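Local coordinates for protein phosphoserine phosphatase (Homo sapiens, PDB 6HYY) that probably hydrolyses O-phosphoserine to serine and phosphate, as a magnesium-dependent phosphatase of the haloacid dehalogenase family, at residues A[24-28]-A[40-44]. Numbering follows the deposited sequence.
Sequences EEGID and VSEMT
The carboxylate of D28 and the hydroxyl of T44 approach from opposite directions and join the helix of 26-28 to that of 40-44, with OD1 of D28 2.8 Å from OG1 of T44. The threonine hydroxyl also lies 3.0 Å from the carbonyl O of V40, one turn back in its own helix, so its single proton has two possible acceptors; the same OG1 accepts a hydrogen bond from R61. The other carboxylate oxygen works through water: one molecule donates to OD2 of D28 at 2.7 Å. Its second hydrogen bond goes to the backbone O of S41 at 3.0 Å. With CG of D28 beside the backbone N and anti to the carbonyl carbon (chi1 -63°), the carboxylate swings closer to the second helix than its CB direction alone would bring it. Replacing D28 by an alanine removes both carboxylate oxygens, which would probably leave the T44 hydroxyl without its mate across the helices and break the water link to S41.

Van der Waals contacts lie alongside. The apolar pair is CG1 of V40 and CG1 of I27, 4.2 Å apart; other methyls lie against oxygens, CG1 of V40 on OD1 of D28 and CG2 of I27 on OG1 of T44. The threonine's CG2 methyl, anti to the backbone N, meets OE1 of E25 at 3.5 Å; the second oxygen of that glutamate is hydrogen-bonded to S19.

E25, the N-cap residue of helix 26-33, brings its side chain to about 4 Å from the bound magnesium ion and near the bound serine, on the active-site side. Helices 26-33 and 37-46 fall between strands 12-16 and 100-105, where many haloacid dehalogenase relatives insert a helical cap, and helix 37-46 also touches helix 54-65 through V40 and M43.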
loop_
_atom_site.group_PDB
_atom_site.type_symbol
_atom_site.label_atom_id
_atom_site.label_comp_id
_atom_site.label_asym_id
_atom_site.label_seq_id
_atom_site.Cartn_x
_atom_site.Cartn_y
_atom_site.Cartn_z
ATOM N N GLU A 24 0.243 6.647 -7.877
ATOM C CA GLU A 24 -0.248 5.730 -8.895
ATOM C C GLU A 24 -0.628 4.386 -8.275
ATOM O O GLU A 24 -0.442 4.141 -7.081
ATOM C CB GLU A 24 0.819 5.547 -9.980
ATOM C CG GLU A 24 1.460 6.849 -10.501
ATOM C CD GLU A 24 2.818 7.170 -9.858
ATOM O OE1 GLU A 24 3.595 7.943 -10.469
ATOM O OE2 GLU A 24 3.103 6.656 -8.753
ATOM N N GLU A 25 -1.171 3.500 -9.109
ATOM C CA GLU A 25 -1.362 2.100 -8.748
ATOM C C GLU A 25 -0.265 1.300 -9.437
ATOM O O GLU A 25 -0.130 1.353 -10.663
ATOM C CB GLU A 25 -2.756 1.605 -9.151
ATOM C CG GLU A 25 -3.907 2.459 -8.612
ATOM C CD GLU A 25 -4.511 1.896 -7.330
ATOM O OE1 GLU A 25 -4.997 0.748 -7.366
ATOM O OE2 GLU A 25 -4.511 2.600 -6.282
ATOM N N GLY A 26 0.531 0.579 -8.645
ATOM C CA GLY A 26 1.711 -0.066 -9.195
ATOM C C GLY A 26 1.394 -1.030 -10.322
ATOM O O GLY A 26 2.071 -1.037 -11.355
ATOM N N ILE A 27 0.348 -1.839 -10.153
ATOM C CA ILE A 27 0.013 -2.813 -11.187
ATOM C C ILE A 27 -0.397 -2.113 -12.483
ATOM O O ILE A 27 -0.093 -2.602 -13.577
ATOM C CB ILE A 27 -1.069 -3.788 -10.676
ATOM C CG1 ILE A 27 -1.283 -4.908 -11.697
ATOM C CG2 ILE A 27 -2.365 -3.056 -10.376
ATOM C CD1 ILE A 27 -1.972 -6.136 -11.143
ATOM N N ASP A 28 -1.058 -0.951 -12.388
ATOM C CA ASP A 28 -1.420 -0.195 -13.585
ATOM C C ASP A 28 -0.184 0.384 -14.260
ATOM O O ASP A 28 -0.098 0.421 -15.496
ATOM C CB ASP A 28 -2.400 0.925 -13.224
ATOM C CG ASP A 28 -3.716 0.399 -12.666
ATOM O OD1 ASP A 28 -4.000 -0.810 -12.840
ATOM O OD2 ASP A 28 -4.468 1.193 -12.058
ATOM N N VAL A 40 -5.939 -3.358 -17.955
ATOM C CA VAL A 40 -5.596 -3.642 -16.564
ATOM C C VAL A 40 -6.143 -2.561 -15.637
ATOM O O VAL A 40 -6.668 -2.863 -14.559
ATOM C CB VAL A 40 -4.074 -3.812 -16.417
ATOM C CG1 VAL A 40 -3.656 -3.682 -14.952
ATOM C CG2 VAL A 40 -3.638 -5.154 -16.991
ATOM N N SER A 41 -6.035 -1.288 -16.037
ATOM C CA SER A 41 -6.581 -0.208 -15.218
ATOM C C SER A 41 -8.071 -0.405 -14.970
ATOM O O SER A 41 -8.564 -0.146 -13.865
ATOM C CB SER A 41 -6.325 1.146 -15.885
ATOM O OG SER A 41 -4.977 1.557 -15.714
ATOM N N GLU A 42 -8.801 -0.879 -15.983
ATOM C CA GLU A 42 -10.218 -1.168 -15.798
ATOM C C GLU A 42 -10.428 -2.318 -14.819
ATOM O O GLU A 42 -11.288 -2.236 -13.934
ATOM C CB GLU A 42 -10.870 -1.481 -17.144
ATOM C CG GLU A 42 -12.389 -1.523 -17.091
ATOM C CD GLU A 42 -12.979 -0.344 -16.329
ATOM O OE1 GLU A 42 -13.836 -0.570 -15.447
ATOM O OE2 GLU A 42 -12.582 0.810 -16.607
ATOM N N MET A 43 -9.648 -3.394 -14.954
ATOM C CA MET A 43 -9.778 -4.511 -14.022
ATOM C C MET A 43 -9.437 -4.092 -12.601
ATOM O O MET A 43 -10.015 -4.612 -11.641
ATOM C CB MET A 43 -8.880 -5.669 -14.458
ATOM C CG MET A 43 -9.169 -6.202 -15.847
ATOM S SD MET A 43 -7.842 -7.263 -16.456
ATOM C CE MET A 43 -8.541 -8.879 -16.202
ATOM N N THR A 44 -8.500 -3.160 -12.444
ATOM C CA THR A 44 -8.150 -2.680 -11.111
ATOM C C THR A 44 -9.320 -1.940 -10.473
ATOM O O THR A 44 -9.644 -2.156 -9.297
ATOM C CB THR A 44 -6.916 -1.786 -11.202
ATOM O OG1 THR A 44 -5.822 -2.558 -11.721
ATOM C CG2 THR A 44 -6.551 -1.227 -9.835
HETATM O O HOH W 1 -7.068 1.780 -12.158
#